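Long-range contacts in exodeoxyribonuclease 10 (PDB 4FZX), which removes nucleotides from single- and double-stranded DNA in the 3' to 5' direction, with magnesium as cofactor, in DNA repair: residues V17-V22 and D66-Y71; I97-L102 and A145-I150; E8-Q13 and V37-P42. One frame throughout, in Å; residues are numbered along the deposited sequence.

Contact 1: residues V17-V22 and D66-Y71; sequences VEIASV and DVIPHY
I19 and Y71 meet where the irregular helical turn 66-71 lies against the mixed sheet of the RNase H-like exonuclease fold, on strand 16-25. The tight part centres on I19. With CG1 anti to the backbone N (chi1 -172°) and the chain extended, I19 CD1 sits over one face of the Y71 ring, 4.3 Å from its centroid and just 7° off the normal, a CH-pi contact. I19 CD1 also touches I68 CD1 at 3.6 Å, the two side chains crossing at about a right angle. I19 CG2, the other branch, packs against Y71 CZ at 3.7 Å and V67 CG1 at 3.8 Å. S21 takes the ring edge, with CB in the ring plane and S21 OG 3.5 Å from Y71 CD1. The phenol oxygen is hydrogen-bonded to H35 ND1 of strand 28-36. With an alanine at Y71, the face under I19 CD1 would be gone, and H35 ND1 would probably be left without this mate beside a gap between turn and sheet. The outer side is looser: D66, P69 and H70 are exposed and touch nothing on the strand, although the H70 ring meets H35. A20 faces away from the turn and touches A136 of helix 136-154. Y71 N bonds to I68 O at 2.9 Å, and that same oxygen lies in the plane of the Y71 ring, at its edge.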
loop_
_atom_site.group_PDB
_atom_site.type_symbol
_atom_site.label_atom_id
_atom_site.label_comp_id
_atom_site.label_asym_id
_atom_site.label_seq_id
_atom_site.Cartn_x
_atom_site.Cartn_y
_atom_site.Cartn_z
ATOM N N VAL C 17 -25.140 -18.380 -30.038
ATOM C CA VAL C 17 -25.088 -19.113 -31.303
ATOM C C VAL C 17 -24.207 -20.341 -31.215
ATOM O O VAL C 17 -24.339 -21.264 -32.022
ATOM C CB VAL C 17 -24.642 -18.223 -32.494
ATOM C CG1 VAL C 17 -25.643 -17.096 -32.704
ATOM C CG2 VAL C 17 -23.247 -17.640 -32.252
ATOM N N GLU C 18 -23.322 -20.366 -30.223
ATOM C CA GLU C 18 -22.500 -21.544 -29.968
ATOM C C GLU C 18 -22.079 -21.604 -28.494
ATOM O O GLU C 18 -21.762 -20.592 -27.885
ATOM C CB GLU C 18 -21.246 -21.532 -30.863
ATOM C CG GLU C 18 -20.625 -22.918 -31.100
ATOM C CD GLU C 18 -19.467 -22.910 -32.100
ATOM O OE1 GLU C 18 -18.821 -21.850 -32.289
ATOM O OE2 GLU C 18 -19.161 -23.988 -32.664
ATOM N N ILE C 19 -21.988 -22.812 -27.958
ATOM C CA ILE C 19 -21.361 -23.014 -26.671
ATOM C C ILE C 19 -20.491 -24.260 -26.735
ATOM O O ILE C 19 -20.757 -25.191 -27.526
ATOM C CB ILE C 19 -22.413 -23.194 -25.577
ATOM C CG1 ILE C 19 -21.753 -23.218 -24.194
ATOM C CG2 ILE C 19 -23.234 -24.484 -25.831
ATOM C CD1 ILE C 19 -22.760 -23.170 -23.021
ATOM N N ALA C 20 -19.474 -24.299 -25.888
ATOM C CA ALA C 20 -18.553 -25.428 -25.853
ATOM C C ALA C 20 -17.861 -25.491 -24.498
ATOM O O ALA C 20 -17.840 -24.494 -23.759
ATOM C CB ALA C 20 -17.526 -25.293 -26.958
ATOM N N SER C 21 -17.266 -26.646 -24.188
ATOM C CA SER C 21 -16.424 -26.780 -23.001
ATOM C C SER C 21 -15.365 -27.879 -23.136
ATOM O O SER C 21 -15.510 -28.813 -23.926
ATOM C CB SER C 21 -17.276 -27.020 -21.739
ATOM O OG SER C 21 -17.805 -28.332 -21.705
ATOM N N VAL C 22 -14.302 -27.760 -22.344
ATOM C CA VAL C 22 -13.416 -28.879 -22.085
ATOM C C VAL C 22 -13.181 -28.977 -20.586
ATOM O O VAL C 22 -13.428 -28.017 -19.839
ATOM C CB VAL C 22 -12.069 -28.701 -22.796
ATOM C CG1 VAL C 22 -12.229 -28.893 -24.296
ATOM C CG2 VAL C 22 -11.483 -27.319 -22.479
ATOM N N ASP C 66 -32.318 -25.869 -24.127
ATOM C CA ASP C 66 -32.360 -27.276 -24.504
ATOM C C ASP C 66 -30.988 -27.915 -24.334
ATOM O O ASP C 66 -30.868 -29.130 -24.211
ATOM C CB ASP C 66 -32.788 -27.411 -25.974
ATOM C CG ASP C 66 -34.229 -26.942 -26.225
ATOM O OD1 ASP C 66 -35.066 -27.034 -25.296
ATOM O OD2 ASP C 66 -34.522 -26.525 -27.380
ATOM N N VAL C 67 -29.952 -27.089 -24.358
ATOM C CA VAL C 67 -28.590 -27.559 -24.593
ATOM C C VAL C 67 -27.762 -27.369 -23.321
ATOM O O VAL C 67 -26.931 -28.214 -22.962
ATOM C CB VAL C 67 -27.969 -26.816 -25.842
ATOM C CG1 VAL C 67 -26.598 -26.293 -25.564
ATOM C CG2 VAL C 67 -28.005 -27.719 -27.090
ATOM N N ILE C 68 -28.115 -26.346 -22.554
ATOM C CA ILE C 68 -27.344 -25.995 -21.358
ATOM C C ILE C 68 -27.209 -27.114 -20.309
ATOM O O ILE C 68 -26.140 -27.264 -19.710
ATOM C CB ILE C 68 -27.781 -24.641 -20.730
ATOM C CG1 ILE C 68 -26.648 -24.056 -19.889
ATOM C CG2 ILE C 68 -29.050 -24.787 -19.916
ATOM C CD1 ILE C 68 -25.361 -23.808 -20.680
ATOM N N PRO C 69 -28.242 -27.972 -20.161
ATOM C CA PRO C 69 -28.112 -28.999 -19.112
ATOM C C PRO C 69 -26.960 -29.978 -19.332
ATOM O O PRO C 69 -26.428 -30.504 -18.366
ATOM C CB PRO C 69 -29.466 -29.721 -19.144
ATOM C CG PRO C 69 -30.412 -28.708 -19.776
ATOM C CD PRO C 69 -29.565 -28.016 -20.807
ATOM N N HIS C 70 -26.498 -30.120 -20.570
ATOM C CA HIS C 70 -25.361 -31.007 -20.873
ATOM C C HIS C 70 -24.050 -30.517 -20.293
ATOM O O HIS C 70 -23.102 -31.285 -20.140
ATOM C CB HIS C 70 -25.209 -31.180 -22.380
ATOM C CG HIS C 70 -26.409 -31.781 -23.038
ATOM N ND1 HIS C 70 -27.027 -31.206 -24.125
ATOM C CD2 HIS C 70 -27.123 -32.895 -22.743
ATOM C CE1 HIS C 70 -28.072 -31.933 -24.470
ATOM N NE2 HIS C 70 -28.152 -32.964 -23.646
ATOM N N TYR C 71 -24.025 -29.246 -19.923
ATOM C CA TYR C 71 -22.846 -28.612 -19.354
ATOM C C TYR C 71 -22.866 -28.577 -17.824
ATOM O O TYR C 71 -21.842 -28.243 -17.193
ATOM C CB TYR C 71 -22.684 -27.196 -19.939
ATOM C CG TYR C 71 -22.436 -27.233 -21.439
ATOM C CD1 TYR C 71 -21.139 -27.289 -21.947
ATOM C CD2 TYR C 71 -23.498 -27.357 -22.335
ATOM C CE1 TYR C 71 -20.907 -27.420 -23.334
ATOM C CE2 TYR C 71 -23.282 -27.498 -23.711
ATOM C CZ TYR C 71 -21.979 -27.514 -24.202
ATOM O OH TYR C 71 -21.762 -27.642 -25.555
#

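Contact 2: residues I97-L102 and A145-I150; sequences ICTMKL and ALLIDI. With nucleotides of chain A.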
loop_
_atom_site.group_PDB
_atom_site.type_symbol
_atom_site.label_atom_id
_atom_site.label_comp_id
_atom_site.label_asym_id
_atom_site.label_seq_id
_atom_site.Cartn_x
_atom_site.Cartn_y
_atom_site.Cartn_z
ATOM N N ILE C 97 -14.445 -19.150 -12.323
ATOM C CA ILE C 97 -13.064 -18.710 -12.306
ATOM C C ILE C 97 -12.774 -17.937 -13.589
ATOM O O ILE C 97 -13.181 -18.350 -14.686
ATOM C CB ILE C 97 -12.115 -19.898 -12.157
ATOM C CG1 ILE C 97 -12.197 -20.448 -10.724
ATOM C CG2 ILE C 97 -10.689 -19.503 -12.500
ATOM C CD1 ILE C 97 -11.642 -21.868 -10.565
ATOM N N CYS C 98 -12.165 -16.765 -13.441
ATOM C CA CYS C 98 -11.841 -15.935 -14.595
ATOM C C CYS C 98 -10.344 -15.955 -14.903
ATOM O O CYS C 98 -9.546 -15.520 -14.092
ATOM C CB CYS C 98 -12.307 -14.503 -14.363
ATOM S SG CYS C 98 -12.050 -13.450 -15.799
ATOM N N THR C 99 -9.963 -16.475 -16.066
ATOM C CA THR C 99 -8.547 -16.506 -16.441
ATOM C C THR C 99 -7.993 -15.133 -16.785
ATOM O O THR C 99 -6.783 -14.914 -16.734
ATOM C CB THR C 99 -8.253 -17.473 -17.580
ATOM O OG1 THR C 99 -9.169 -17.256 -18.665
ATOM C CG2 THR C 99 -8.329 -18.914 -17.093
HETATM N N MSE C 100 -8.880 -14.190 -17.062
HETATM C CA MSE C 100 -8.458 -12.824 -17.316
HETATM C C MSE C 100 -7.980 -12.157 -16.043
HETATM O O MSE C 100 -6.899 -11.573 -15.999
HETATM C CB MSE C 100 -9.591 -12.010 -17.939
HETATM C CG MSE C 100 -9.146 -10.639 -18.401
HETATM SE SE MSE C 100 -10.663 -9.519 -18.929
HETATM C CE MSE C 100 -10.932 -10.303 -20.672
ATOM N N LYS C 101 -8.802 -12.229 -15.009
ATOM C CA LYS C 101 -8.411 -11.729 -13.712
ATOM C C LYS C 101 -7.154 -12.439 -13.256
ATOM O O LYS C 101 -6.271 -11.822 -12.675
ATOM C CB LYS C 101 -9.531 -11.938 -12.695
ATOM C CG LYS C 101 -10.697 -10.986 -12.880
ATOM C CD LYS C 101 -11.890 -11.385 -12.034
ATOM C CE LYS C 101 -12.786 -10.194 -11.762
ATOM N NZ LYS C 101 -12.309 -9.387 -10.590
ATOM N N LEU C 102 -7.090 -13.747 -13.473
ATOM C CA LEU C 102 -5.918 -14.493 -13.032
ATOM C C LEU C 102 -4.647 -14.014 -13.742
ATOM O O LEU C 102 -3.615 -13.800 -13.109
ATOM C CB LEU C 102 -6.112 -15.997 -13.233
ATOM C CG LEU C 102 -7.216 -16.654 -12.399
ATOM C CD1 LEU C 102 -7.329 -18.144 -12.702
ATOM C CD2 LEU C 102 -6.988 -16.414 -10.910
ATOM N N ALA C 145 -5.520 -24.250 -22.217
ATOM C CA ALA C 145 -4.052 -24.166 -22.249
ATOM C C ALA C 145 -3.550 -23.014 -21.380
ATOM O O ALA C 145 -2.568 -23.147 -20.655
ATOM C CB ALA C 145 -3.533 -24.023 -23.700
ATOM N N LEU C 146 -4.233 -21.878 -21.451
ATOM C CA LEU C 146 -3.883 -20.742 -20.622
ATOM C C LEU C 146 -4.051 -21.046 -19.129
ATOM O O LEU C 146 -3.232 -20.636 -18.313
ATOM C CB LEU C 146 -4.722 -19.528 -21.008
ATOM C CG LEU C 146 -4.603 -18.325 -20.075
ATOM C CD1 LEU C 146 -3.147 -17.818 -19.991
ATOM C CD2 LEU C 146 -5.567 -17.210 -20.490
ATOM N N LEU C 147 -5.106 -21.773 -18.778
ATOM C CA LEU C 147 -5.388 -22.065 -17.383
ATOM C C LEU C 147 -4.346 -23.036 -16.820
ATOM O O LEU C 147 -3.858 -22.863 -15.703
ATOM C CB LEU C 147 -6.798 -22.649 -17.233
ATOM C CG LEU C 147 -7.052 -23.346 -15.888
ATOM C CD1 LEU C 147 -7.220 -22.316 -14.741
ATOM C CD2 LEU C 147 -8.237 -24.268 -15.976
ATOM N N ILE C 148 -3.944 -24.005 -17.630
ATOM C CA ILE C 148 -2.926 -24.961 -17.207
ATOM C C ILE C 148 -1.608 -24.242 -16.945
ATOM O O ILE C 148 -0.956 -24.468 -15.917
ATOM C CB ILE C 148 -2.724 -26.108 -18.244
ATOM C CG1 ILE C 148 -3.930 -27.039 -18.231
ATOM C CG2 ILE C 148 -1.435 -26.910 -17.926
ATOM C CD1 ILE C 148 -4.055 -27.919 -19.449
ATOM N N ASP C 149 -1.259 -23.328 -17.848
ATOM C CA ASP C 149 -0.074 -22.480 -17.697
ATOM C C ASP C 149 -0.152 -21.655 -16.412
ATOM O O ASP C 149 0.801 -21.615 -15.625
ATOM C CB ASP C 149 0.062 -21.571 -18.923
ATOM C CG ASP C 149 1.205 -20.582 -18.813
ATOM O OD1 ASP C 149 2.266 -20.919 -18.253
ATOM O OD2 ASP C 149 1.061 -19.471 -19.356
ATOM N N ILE C 150 -1.301 -21.026 -16.178
ATOM C CA ILE C 150 -1.500 -20.241 -14.962
ATOM C C ILE C 150 -1.267 -21.080 -13.685
ATOM O O ILE C 150 -0.685 -20.597 -12.716
ATOM C CB ILE C 150 -2.923 -19.615 -14.921
ATOM C CG1 ILE C 150 -3.018 -18.426 -15.877
ATOM C CG2 ILE C 150 -3.297 -19.212 -13.496
ATOM C CD1 ILE C 150 -4.417 -17.891 -16.043
ATOM P P DG A 15 -8.180 -5.191 -24.672
ATOM O OP1 DG A 15 -6.923 -5.874 -25.012
ATOM O OP2 DG A 15 -8.888 -4.425 -25.721
ATOM O "O5'" DG A 15 -9.187 -6.283 -24.081
ATOM C "C5'" DG A 15 -8.730 -7.203 -23.098
ATOM C "C4'" DG A 15 -9.905 -7.932 -22.475
ATOM O "O4'" DG A 15 -10.678 -7.034 -21.635
ATOM C "C3'" DG A 15 -10.894 -8.513 -23.473
ATOM O "O3'" DG A 15 -10.489 -9.832 -23.766
ATOM C "C2'" DG A 15 -12.202 -8.511 -22.693
ATOM C "C1'" DG A 15 -12.057 -7.310 -21.765
ATOM N N9 DG A 15 -12.659 -6.106 -22.313
ATOM C C8 DG A 15 -12.204 -5.392 -23.390
ATOM N N7 DG A 15 -12.923 -4.326 -23.634
ATOM C C5 DG A 15 -13.898 -4.336 -22.646
ATOM C C6 DG A 15 -14.955 -3.429 -22.428
ATOM O O6 DG A 15 -15.209 -2.403 -23.081
ATOM N N1 DG A 15 -15.744 -3.798 -21.332
ATOM C C2 DG A 15 -15.507 -4.922 -20.546
ATOM N N2 DG A 15 -16.383 -5.150 -19.543
ATOM N N3 DG A 15 -14.509 -5.787 -20.765
ATOM C C4 DG A 15 -13.752 -5.422 -21.823
#
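T99 sets its side chain against three residues of helix 136-154, crossing two of them aslant and L147 at about a right angle. T99 CB faces L146 CD2 at 4.0 Å in one of the slanted pairs. In the right-angled one, T99 CG2 touches L147 CB at 4.0 Å. I150, also aslant, brings in only its tip: CG1 lies anti to the carbonyl carbon (chi1 -75°) with the chain extended beyond it, which carries I150 CD1 to 3.8 Å from L102 CB and 3.9 Å from T99 O. The hydroxyl of T99 is occupied by H80 ND1. In the RNase H-like fold this is the place where edge strand 95-98 passes straight into helix 99-106 and that helix packs on helix 136-154; L102 and L147 both continue the apolar layer onto M161 of helix 158-165, and L147 also reaches L2 and I4 of the sheet. The selenomethionine M100 faces away from helix 136-154, and its far end lies near the sugar of DG15 of chain A, where the modelled approach is too close to be trusted. K101 NZ makes a salt bridge to a DNA phosphate. C98 is the N-cap, its SG accepting K101 N over 3.6 Å in a nearly straight bond (170°).

Contact 3: residues E8-Q13 and V37-P42; sequences ETCGLQ and VRPDRP. With NA (sodium ion), chain G; nucleotides of chain A.
Apolar packing joins C10 to the loop 37-42. C10 SG lies anti to the carbonyl carbon (chi1 -62°) and rests on P39 CB at 3.3 Å, while C10 CB meets R41 CG at 3.8 Å. A backbone oxygen, P42 O, also lies 3.3 Å from C10 CB. Among the polar groups, R41 grips D40 side-on in a salt bridge, R41 NE to D40 OD1 at 2.7 Å and NH2 to OD2, both on the syn side of the carboxylate; R41 NH1 lies beside Q13. T9 OG1 donates to G11 O over 2.8 Å from above the carbonyl plane. E8, T9, G11 and L12 face the DNA of chain A: L12 CD1 touches the base of DA16 and CD2 that of DG17, and T9 N donates to DG17 O3' at 3.2 Å. The sodium ion is bound by E8 OE2 at 2.2 Å, DG17 OP1, D6, D139 and a water that also donates to E8 OE1. E8 OE1 lies 2.5 Å from DG17 O3', so short that the exact distance is doubtful. The carboxylate appears to serve both metal and 3' hydroxyl, consistent with a DEDDh exonuclease that works from the 3' end; magnesium, the natural cofactor, would probably replace sodium.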
loop_
_atom_site.group_PDB
_atom_site.type_symbol
_atom_site.label_atom_id
_atom_site.label_comp_id
_atom_site.label_asym_id
_atom_site.label_seq_id
_atom_site.Cartn_x
_atom_site.Cartn_y
_atom_site.Cartn_z
ATOM N N GLU C 8 -20.068 -18.197 -28.081
ATOM C CA GLU C 8 -20.170 -17.154 -29.091
ATOM C C GLU C 8 -21.621 -16.692 -29.187
ATOM O O GLU C 8 -22.537 -17.487 -29.002
ATOM C CB GLU C 8 -19.667 -17.649 -30.453
ATOM C CG GLU C 8 -18.281 -18.311 -30.430
ATOM C CD GLU C 8 -17.171 -17.373 -29.946
ATOM O OE1 GLU C 8 -17.174 -16.170 -30.302
ATOM O OE2 GLU C 8 -16.277 -17.851 -29.217
ATOM N N THR C 9 -21.812 -15.406 -29.474
ATOM C CA THR C 9 -23.073 -14.714 -29.226
ATOM C C THR C 9 -23.475 -13.833 -30.412
ATOM O O THR C 9 -22.698 -13.601 -31.334
ATOM C CB THR C 9 -22.994 -13.822 -27.961
ATOM O OG1 THR C 9 -21.901 -12.910 -28.086
ATOM C CG2 THR C 9 -22.806 -14.674 -26.680
ATOM N N CYS C 10 -24.704 -13.343 -30.375
ATOM C CA CYS C 10 -25.193 -12.404 -31.369
ATOM C C CYS C 10 -24.592 -11.021 -31.207
ATOM O O CYS C 10 -24.807 -10.144 -32.034
ATOM C CB CYS C 10 -26.717 -12.318 -31.295
ATOM S SG CYS C 10 -27.527 -13.882 -31.641
ATOM N N GLY C 11 -23.845 -10.816 -30.139
ATOM C CA GLY C 11 -23.348 -9.487 -29.806
ATOM C C GLY C 11 -23.102 -9.426 -28.319
ATOM O O GLY C 11 -23.140 -10.444 -27.639
ATOM N N LEU C 12 -22.817 -8.233 -27.818
ATOM C CA LEU C 12 -22.283 -8.080 -26.482
ATOM C C LEU C 12 -23.371 -8.086 -25.421
ATOM O O LEU C 12 -23.086 -8.306 -24.242
ATOM C CB LEU C 12 -21.449 -6.803 -26.380
ATOM C CG LEU C 12 -20.082 -6.906 -27.063
ATOM C CD1 LEU C 12 -19.304 -5.591 -26.918
ATOM C CD2 LEU C 12 -19.293 -8.090 -26.502
ATOM N N GLN C 13 -24.618 -7.891 -25.849
ATOM C CA GLN C 13 -25.764 -8.066 -24.965
ATOM C C GLN C 13 -26.248 -9.516 -24.848
ATOM O O GLN C 13 -27.076 -9.826 -23.998
ATOM C CB GLN C 13 -26.910 -7.157 -25.386
ATOM C CG GLN C 13 -26.649 -5.687 -25.099
ATOM C CD GLN C 13 -25.563 -5.111 -25.992
ATOM O OE1 GLN C 13 -25.702 -5.084 -27.218
ATOM N NE2 GLN C 13 -24.470 -4.658 -25.380
ATOM N N VAL C 37 -26.152 -23.278 -31.550
ATOM C CA VAL C 37 -27.336 -22.941 -30.805
ATOM C C VAL C 37 -28.160 -21.913 -31.576
ATOM O O VAL C 37 -27.607 -20.963 -32.144
ATOM C CB VAL C 37 -26.971 -22.335 -29.437
ATOM C CG1 VAL C 37 -28.226 -21.790 -28.736
ATOM C CG2 VAL C 37 -26.253 -23.355 -28.581
ATOM N N ARG C 38 -29.476 -22.105 -31.583
ATOM C CA ARG C 38 -30.384 -21.124 -32.149
ATOM C C ARG C 38 -30.587 -19.946 -31.195
ATOM O O ARG C 38 -31.048 -20.122 -30.091
ATOM C CB ARG C 38 -31.723 -21.780 -32.458
ATOM C CG ARG C 38 -32.668 -20.928 -33.285
ATOM C CD ARG C 38 -33.958 -21.678 -33.472
ATOM N NE ARG C 38 -34.960 -20.911 -34.205
ATOM C CZ ARG C 38 -36.207 -21.328 -34.410
ATOM N NH1 ARG C 38 -36.612 -22.497 -33.917
ATOM N NH2 ARG C 38 -37.056 -20.573 -35.095
ATOM N N PRO C 39 -30.234 -18.734 -31.628
ATOM C CA PRO C 39 -30.235 -17.620 -30.684
ATOM C C PRO C 39 -31.636 -17.034 -30.478
ATOM O O PRO C 39 -32.524 -17.265 -31.284
ATOM C CB PRO C 39 -29.332 -16.595 -31.372
ATOM C CG PRO C 39 -29.539 -16.861 -32.822
ATOM C CD PRO C 39 -29.719 -18.343 -32.955
ATOM N N ASP C 40 -31.812 -16.263 -29.409
ATOM C CA ASP C 40 -33.105 -15.672 -29.095
ATOM C C ASP C 40 -33.304 -14.357 -29.865
ATOM O O ASP C 40 -34.253 -13.618 -29.613
ATOM C CB ASP C 40 -33.235 -15.431 -27.580
ATOM C CG ASP C 40 -32.156 -14.481 -27.027
ATOM O OD1 ASP C 40 -31.323 -13.971 -27.805
ATOM O OD2 ASP C 40 -32.136 -14.251 -25.801
ATOM N N ARG C 41 -32.386 -14.057 -30.777
ATOM C CA ARG C 41 -32.369 -12.763 -31.441
ATOM C C ARG C 41 -31.473 -12.830 -32.669
ATOM O O ARG C 41 -30.700 -13.775 -32.814
ATOM C CB ARG C 41 -31.874 -11.681 -30.481
ATOM C CG ARG C 41 -30.365 -11.675 -30.289
ATOM C CD ARG C 41 -29.977 -10.837 -29.088
ATOM N NE ARG C 41 -30.478 -11.423 -27.852
ATOM C CZ ARG C 41 -30.346 -10.867 -26.654
ATOM N NH1 ARG C 41 -29.700 -9.707 -26.525
ATOM N NH2 ARG C 41 -30.839 -11.482 -25.584
ATOM N N PRO C 42 -31.562 -11.818 -33.553
ATOM C CA PRO C 42 -30.748 -11.836 -34.766
ATOM C C PRO C 42 -29.260 -11.711 -34.445
ATOM O O PRO C 42 -28.883 -11.034 -33.491
ATOM C CB PRO C 42 -31.230 -10.595 -35.547
ATOM C CG PRO C 42 -32.480 -10.108 -34.819
ATOM C CD PRO C 42 -32.308 -10.555 -33.404
HETATM NA NA NA G . -14.555 -17.007 -28.041
ATOM P P DG A 17 -15.187 -13.589 -26.945
ATOM O OP1 DG A 17 -15.248 -15.062 -26.988
ATOM O OP2 DG A 17 -13.993 -12.915 -27.490
ATOM O "O5'" DG A 17 -16.479 -12.973 -27.627
ATOM C "C5'" DG A 17 -17.748 -13.504 -27.300
ATOM C "C4'" DG A 17 -18.821 -13.032 -28.258
ATOM O "O4'" DG A 17 -19.067 -11.644 -28.004
ATOM C "C3'" DG A 17 -18.503 -13.119 -29.746
ATOM O "O3'" DG A 17 -18.878 -14.404 -30.209
ATOM C "C2'" DG A 17 -19.409 -12.038 -30.335
ATOM C "C1'" DG A 17 -19.444 -11.009 -29.210
ATOM N N9 DG A 17 -18.480 -9.948 -29.387
ATOM C C8 DG A 17 -17.166 -9.964 -28.985
ATOM N N7 DG A 17 -16.537 -8.867 -29.273
ATOM C C5 DG A 17 -17.509 -8.081 -29.884
ATOM C C6 DG A 17 -17.407 -6.777 -30.396
ATOM O O6 DG A 17 -16.403 -6.050 -30.383
ATOM N N1 DG A 17 -18.614 -6.343 -30.950
ATOM C C2 DG A 17 -19.784 -7.090 -30.985
ATOM N N2 DG A 17 -20.862 -6.515 -31.564
ATOM N N3 DG A 17 -19.883 -8.329 -30.509
ATOM C C4 DG A 17 -18.705 -8.742 -29.980
ATOM P P DA A 16 -11.065 -10.561 -25.045
ATOM O OP1 DA A 16 -10.438 -11.898 -25.009
ATOM O OP2 DA A 16 -10.950 -9.647 -26.218
ATOM O "O5'" DA A 16 -12.623 -10.750 -24.704
ATOM C "C5'" DA A 16 -13.040 -11.612 -23.665
ATOM C "C4'" DA A 16 -14.562 -11.705 -23.639
ATOM O "O4'" DA A 16 -15.095 -10.502 -23.014
ATOM C "C3'" DA A 16 -15.226 -11.773 -25.020
ATOM O "O3'" DA A 16 -15.395 -13.152 -25.434
ATOM C "C2'" DA A 16 -16.568 -11.070 -24.783
ATOM C "C1'" DA A 16 -16.211 -10.034 -23.724
ATOM N N9 DA A 16 -15.893 -8.757 -24.318
ATOM C C8 DA A 16 -15.013 -8.505 -25.318
ATOM N N7 DA A 16 -15.014 -7.257 -25.712
ATOM C C5 DA A 16 -15.954 -6.661 -24.904
ATOM C C6 DA A 16 -16.433 -5.347 -24.846
ATOM N N6 DA A 16 -15.981 -4.362 -25.627
ATOM N N1 DA A 16 -17.409 -5.093 -23.960
ATOM C C2 DA A 16 -17.866 -6.097 -23.190
ATOM N N3 DA A 16 -17.499 -7.381 -23.164
ATOM C C4 DA A 16 -16.523 -7.580 -24.057
HETATM O O HOH W 1 -14.641 -15.182 -29.890
#

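How the contacts relate
All three contacts reach the same five-stranded beta-sheet of the exonuclease domain. Contacts 1 and 3 are neighbours, their centres 14 Å apart: their segments alternate along the chain, and adjacent strands 2-9 and 16-25 join them, with probable hydrogen bonds from E8 N to E18 O and from V37 N to V17 O. V17 also packs on C10. Contact 2 comes later in the chain, after both have closed, on the other side of the chain's centre, about 20 Å from contact 1 and 25 Å from contact 3, centre to centre. Helix 136-154, a partner in contact 2, also carries D139, so the metal site is built from this helix and, through D6 and E8, strand 2-9.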